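Alanine glyoxylate transaminase (Thermococcus litoralis, PDB 2ZC0) probably catalyses transfer of an amino group from alanine to glyoxylate, with pyridoxal 5'-phosphate as its cofactor. Local coordinates at residues I211-A216 against V228-L233; R238-G243 against I258-E263. All blocks are in the same frame, centred on the assembly; numbering follows the deposited sequence.

Interaction 1 (I211-A216 against V228-L233); sequences IIEDTA and VPLKAL. With PMP (4'-deoxy-4'-aminopyridoxal-5'-phosphate), chain F.
Glu213 reaches from strand 210-214 to the backbone of Leu230 and Lys231, and its side chain can be followed outward atom by atom. From CB, which sets off toward the turn, CG lies anti to the backbone N (chi1 175°), and the chain stays extended, carrying the carboxylate straight off the strand. CD then sits 3.6 Å from CB of Leu230. At the tip the two oxygens share the work. OE1 accepts the backbone N-H of Leu230 at 2.7 Å, on its syn side and slightly out of the carboxylate plane, while CA of Pro229 rests beside the same oxygen, 3.2 Å from OE1. OE2 uses its syn lone pair for the backbone N of Lys231, at 2.8 Å, its N-H...O angle of 142° less straight than the 162° of the Leu230 bond. A buried carboxylate is thus met by successive amides where the 3-10 segment 231-233 begins, and two bonds to different oxygens oppose its rotation. The next residue along the strand faces the cofactor: as in other fold type I aminotransferases, an aspartate meets the pyridine nitrogen, Asp214 OD1 lying 2.7 Å from N1 of PMP. Its OD2 receives the backbone N of Ala216 nearly along the C-O axis, an Asx turn, and OD1 is also hydrogen-bonded to Tyr179 OH. Two residues before Glu213, Ile211 adds an apolar touch, its CG2 standing 4.0 Å from CD1 of Leu230 with the side chains crossing at about a right angle. Helix 194-207 lies against both Ile211 and Leu230.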
loop_
_atom_site.group_PDB
_atom_site.type_symbol
_atom_site.label_atom_id
_atom_site.label_comp_id
_atom_site.label_asym_id
_atom_site.label_seq_id
_atom_site.Cartn_x
_atom_site.Cartn_y
_atom_site.Cartn_z
ATOM N N ILE A 211 22.465 2.518 -4.273
ATOM C CA ILE A 211 23.069 2.944 -3.012
ATOM C C ILE A 211 22.760 4.400 -2.780
ATOM O O ILE A 211 23.040 5.224 -3.637
ATOM C CB ILE A 211 24.634 2.821 -3.063
ATOM C CG1 ILE A 211 25.058 1.361 -3.129
ATOM C CG2 ILE A 211 25.260 3.532 -1.871
ATOM C CD1 ILE A 211 26.546 1.183 -3.479
ATOM N N ILE A 212 22.179 4.710 -1.629
ATOM C CA ILE A 212 21.884 6.096 -1.261
ATOM C C ILE A 212 22.989 6.485 -0.280
ATOM O O ILE A 212 23.021 5.985 0.844
ATOM C CB ILE A 212 20.542 6.233 -0.521
ATOM C CG1 ILE A 212 19.380 5.825 -1.437
ATOM C CG2 ILE A 212 20.398 7.644 -0.012
ATOM C CD1 ILE A 212 18.028 6.000 -0.787
ATOM N N GLU A 213 23.880 7.373 -0.713
ATOM C CA GLU A 213 25.013 7.835 0.085
ATOM C C GLU A 213 24.713 9.131 0.835
ATOM O O GLU A 213 24.472 10.170 0.220
ATOM C CB GLU A 213 26.244 8.030 -0.834
ATOM C CG GLU A 213 27.499 8.628 -0.171
ATOM C CD GLU A 213 28.755 8.579 -1.066
ATOM O OE1 GLU A 213 29.871 8.498 -0.510
ATOM O OE2 GLU A 213 28.633 8.630 -2.307
ATOM N N ASP A 214 24.757 9.063 2.163
ATOM C CA ASP A 214 24.502 10.219 3.012
ATOM C C ASP A 214 25.833 10.931 3.259
ATOM O O ASP A 214 26.720 10.389 3.906
ATOM C CB ASP A 214 23.876 9.744 4.320
ATOM C CG ASP A 214 23.246 10.861 5.116
ATOM O OD1 ASP A 214 22.245 10.582 5.797
ATOM O OD2 ASP A 214 23.745 11.998 5.091
ATOM N N THR A 215 25.942 12.150 2.735
ATOM C CA THR A 215 27.143 12.982 2.821
ATOM C C THR A 215 27.022 14.125 3.836
ATOM O O THR A 215 27.656 15.176 3.687
ATOM C CB THR A 215 27.453 13.610 1.442
ATOM O OG1 THR A 215 26.355 14.455 1.050
ATOM C CG2 THR A 215 27.652 12.535 0.396
ATOM N N ALA A 216 26.205 13.920 4.861
ATOM C CA ALA A 216 25.994 14.937 5.887
ATOM C C ALA A 216 27.272 15.451 6.558
ATOM O O ALA A 216 27.368 16.632 6.889
ATOM C CB ALA A 216 25.030 14.410 6.951
ATOM N N VAL A 228 37.228 9.902 -0.976
ATOM C CA VAL A 228 36.238 10.451 -1.875
ATOM C C VAL A 228 34.914 9.713 -1.728
ATOM O O VAL A 228 34.874 8.534 -1.352
ATOM C CB VAL A 228 36.716 10.383 -3.350
ATOM C CG1 VAL A 228 38.099 11.006 -3.471
ATOM C CG2 VAL A 228 36.736 8.948 -3.834
ATOM N N PRO A 229 33.805 10.419 -1.994
ATOM C CA PRO A 229 32.457 9.856 -1.907
ATOM C C PRO A 229 32.323 8.691 -2.869
ATOM O O PRO A 229 33.044 8.614 -3.865
ATOM C CB PRO A 229 31.576 11.023 -2.323
ATOM C CG PRO A 229 32.339 12.213 -1.831
ATOM C CD PRO A 229 33.755 11.878 -2.211
ATOM N N LEU A 230 31.407 7.777 -2.566
ATOM C CA LEU A 230 31.166 6.642 -3.449
ATOM C C LEU A 230 30.684 7.195 -4.789
ATOM O O LEU A 230 30.971 6.634 -5.842
ATOM C CB LEU A 230 30.097 5.728 -2.866
ATOM C CG LEU A 230 30.301 5.140 -1.467
ATOM C CD1 LEU A 230 28.972 4.627 -0.928
ATOM C CD2 LEU A 230 31.335 4.006 -1.525
ATOM N N LYS A 231 29.962 8.307 -4.752
ATOM C CA LYS A 231 29.452 8.880 -5.984
ATOM C C LYS A 231 30.557 9.277 -6.962
ATOM O O LYS A 231 30.352 9.244 -8.179
ATOM C CB LYS A 231 28.564 10.092 -5.690
ATOM C CG LYS A 231 27.820 10.596 -6.920
ATOM C CD LYS A 231 27.008 9.475 -7.533
ATOM C CE LYS A 231 26.179 9.938 -8.722
ATOM N NZ LYS A 231 25.554 8.749 -9.389
ATOM N N ALA A 232 31.726 9.644 -6.439
ATOM C CA ALA A 232 32.851 10.042 -7.289
ATOM C C ALA A 232 33.457 8.812 -7.956
ATOM O O ALA A 232 34.243 8.917 -8.899
ATOM C CB ALA A 232 33.903 10.770 -6.460
ATOM N N LEU A 233 33.074 7.642 -7.458
ATOM C CA LEU A 233 33.543 6.363 -7.986
ATOM C C LEU A 233 32.392 5.636 -8.687
ATOM O O LEU A 233 32.538 4.486 -9.114
ATOM C CB LEU A 233 34.057 5.489 -6.836
ATOM C CG LEU A 233 35.481 5.620 -6.273
ATOM C CD1 LEU A 233 36.089 6.989 -6.571
ATOM C CD2 LEU A 233 35.426 5.345 -4.778
HETATM N N1 PMP F . 21.867 12.521 7.630
HETATM C C2 PMP F . 22.509 12.284 8.795
HETATM C C2A PMP F . 23.391 11.035 8.856
HETATM C C3 PMP F . 22.375 13.160 9.906
HETATM O O3 PMP F . 23.047 12.882 11.088
HETATM C C4 PMP F . 21.524 14.321 9.777
HETATM C C4A PMP F . 21.384 15.268 10.984
HETATM N N4A PMP F . 20.017 15.359 11.497
HETATM C C5 PMP F . 20.814 14.540 8.425
HETATM C C6 PMP F . 21.025 13.601 7.387
HETATM C C5A PMP F . 19.884 15.738 8.155
HETATM O O4P PMP F . 20.486 16.667 8.193
HETATM P P PMP F . 19.549 18.004 7.832
HETATM O O1P PMP F . 19.907 18.937 6.221
HETATM O O2P PMP F . 19.895 19.235 9.252
HETATM O O3P PMP F . 17.770 17.649 7.820
#

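Interaction 2 (R238-G243 against I258-E263); sequences RVIVAG and IIAEGE
The carbonyl oxygen of Ile259 is approached by three groups of strand 239-244. Val241 N donates to Ile259 O at 3.0 Å, within the carbonyl plane; Ile240 CA adds a CA-H...O contact to that oxygen at 3.3 Å, and Ile240 CG2 packs alongside it. The reciprocal bond runs from Ile259 N to Val241 O, also 3.0 Å, its donor tilted 21° from the carbonyl plane. These two bonds make Val241 and Ile259 a hydrogen-bonded antiparallel pair in the hairpin of strands 239-244 and 256-259, within the mixed sheet of the aminotransferase fold; Ala242 and Ile258 form the adjoining non-hydrogen-bonded pair, both facing helix 106-118. On the face with Val241, its side chain and that of Ile259 lie side by side. With chi1 at -11°, an unusual, nearly eclipsed setting, both methyls meet Ile259. CG2 of Val241 comes to 3.8 Å from CD1 of Ile259, and CG1 touches its CB. A glycine in place of Val241 would probably deprive Ile259 CD1 of this neighbour and open a gap beside Lys231. Farther along, Ile240 CG2 reaches the Ala260 methyl, CB, at 4.0 Å.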
loop_
_atom_site.group_PDB
_atom_site.type_symbol
_atom_site.label_atom_id
_atom_site.label_comp_id
_atom_site.label_asym_id
_atom_site.label_seq_id
_atom_site.Cartn_x
_atom_site.Cartn_y
_atom_site.Cartn_z
ATOM N N ARG A 238 25.049 3.894 -9.934
ATOM C CA ARG A 238 24.219 3.175 -8.978
ATOM C C ARG A 238 24.093 3.900 -7.653
ATOM O O ARG A 238 23.463 3.385 -6.729
ATOM C CB ARG A 238 24.790 1.790 -8.689
ATOM C CG ARG A 238 24.740 0.836 -9.839
ATOM C CD ARG A 238 25.410 -0.480 -9.477
ATOM N NE ARG A 238 25.154 -1.457 -10.524
ATOM C CZ ARG A 238 23.947 -1.920 -10.815
ATOM N NH1 ARG A 238 23.791 -2.806 -11.796
ATOM N NH2 ARG A 238 22.901 -1.513 -10.101
ATOM N N VAL A 239 24.716 5.062 -7.508
ATOM C CA VAL A 239 24.551 5.737 -6.240
ATOM C C VAL A 239 23.842 7.075 -6.380
ATOM O O VAL A 239 23.981 7.808 -7.376
ATOM C CB VAL A 239 25.908 5.854 -5.409
ATOM C CG1 VAL A 239 27.037 5.115 -6.102
ATOM C CG2 VAL A 239 26.244 7.286 -5.110
ATOM N N ILE A 240 23.043 7.359 -5.366
ATOM C CA ILE A 240 22.261 8.576 -5.296
ATOM C C ILE A 240 22.719 9.220 -4.011
ATOM O O ILE A 240 22.853 8.532 -3.013
ATOM C CB ILE A 240 20.769 8.215 -5.176
ATOM C CG1 ILE A 240 20.351 7.445 -6.430
ATOM C CG2 ILE A 240 19.952 9.459 -4.862
ATOM C CD1 ILE A 240 18.939 6.890 -6.390
ATOM N N VAL A 241 23.000 10.512 -4.008
ATOM C CA VAL A 241 23.408 11.080 -2.741
ATOM C C VAL A 241 22.341 11.979 -2.150
ATOM O O VAL A 241 21.521 12.561 -2.866
ATOM C CB VAL A 241 24.773 11.864 -2.823
ATOM C CG1 VAL A 241 25.460 11.606 -4.147
ATOM C CG2 VAL A 241 24.566 13.335 -2.550
ATOM N N ALA A 242 22.358 12.046 -0.821
ATOM C CA ALA A 242 21.462 12.879 -0.036
ATOM C C ALA A 242 22.414 13.687 0.827
ATOM O O ALA A 242 22.972 13.178 1.800
ATOM C CB ALA A 242 20.562 12.019 0.835
ATOM N N GLY A 243 22.631 14.938 0.449
ATOM C CA GLY A 243 23.546 15.774 1.192
ATOM C C GLY A 243 22.899 16.984 1.813
ATOM O O GLY A 243 21.683 17.165 1.742
ATOM N N ILE A 258 19.516 16.410 -3.331
ATOM C CA ILE A 258 19.496 15.072 -3.854
ATOM C C ILE A 258 20.329 15.147 -5.123
ATOM O O ILE A 258 20.351 16.173 -5.806
ATOM C CB ILE A 258 18.079 14.631 -4.272
ATOM C CG1 ILE A 258 17.229 14.314 -3.049
ATOM C CG2 ILE A 258 18.158 13.414 -5.179
ATOM C CD1 ILE A 258 15.830 13.870 -3.392
ATOM N N ILE A 259 21.033 14.068 -5.424
ATOM C CA ILE A 259 21.797 13.990 -6.653
ATOM C C ILE A 259 21.406 12.618 -7.150
ATOM O O ILE A 259 21.728 11.611 -6.519
ATOM C CB ILE A 259 23.329 14.018 -6.453
ATOM C CG1 ILE A 259 23.799 15.368 -5.909
ATOM C CG2 ILE A 259 24.008 13.786 -7.806
ATOM C CD1 ILE A 259 25.332 15.402 -5.681
ATOM N N ALA A 260 20.669 12.603 -8.254
ATOM C CA ALA A 260 20.186 11.389 -8.883
ATOM C C ALA A 260 20.168 11.629 -10.388
ATOM O O ALA A 260 20.471 12.733 -10.863
ATOM C CB ALA A 260 18.776 11.065 -8.387
ATOM N N GLU A 261 19.789 10.602 -11.137
ATOM C CA GLU A 261 19.767 10.699 -12.587
ATOM C C GLU A 261 18.599 9.961 -13.172
ATOM O O GLU A 261 17.891 9.255 -12.471
ATOM C CB GLU A 261 21.061 10.120 -13.172
ATOM C CG GLU A 261 22.280 10.995 -12.951
ATOM C CD GLU A 261 23.451 10.221 -12.373
ATOM O OE1 GLU A 261 23.914 9.248 -13.016
ATOM O OE2 GLU A 261 23.903 10.592 -11.268
ATOM N N GLY A 262 18.403 10.150 -14.471
ATOM C CA GLY A 262 17.328 9.484 -15.180
ATOM C C GLY A 262 15.929 9.597 -14.610
ATOM O O GLY A 262 15.519 10.635 -14.120
ATOM N N GLU A 263 15.200 8.495 -14.689
ATOM C CA GLU A 263 13.831 8.437 -14.228
ATOM C C GLU A 263 13.657 8.726 -12.739
ATOM O O GLU A 263 12.642 9.285 -12.330
ATOM C CB GLU A 263 13.237 7.078 -14.597
ATOM C CG GLU A 263 13.170 6.793 -16.118
ATOM C CD GLU A 263 14.540 6.543 -16.768
ATOM O OE1 GLU A 263 15.414 5.901 -16.138
ATOM O OE2 GLU A 263 14.736 6.976 -17.925
#

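In the fold
Interactions 1 and 2 follow one another along the chain, with centres 9 Å apart, and are joined through neighbouring parallel strands, 210-214 and 239-244. The backbone carries part of the join: Ile211 O lies 2.7 Å from Ile240 N, a probable hydrogen bond. Lys231 supplies another, since its NZ, probably hydrogen-bonded to Val239 O at 2.7 Å, also forms salt bridges with Asp234 and with Glu261 of interaction 2. Toward the cofactor the two differ. Interaction 1 includes Asp214 and Ala216 of the PMP pocket, whereas the Val241 side chain is about 11 Å from PMP, although its strand runs on to Thr244, whose OG1 is hydrogen-bonded to the ligand.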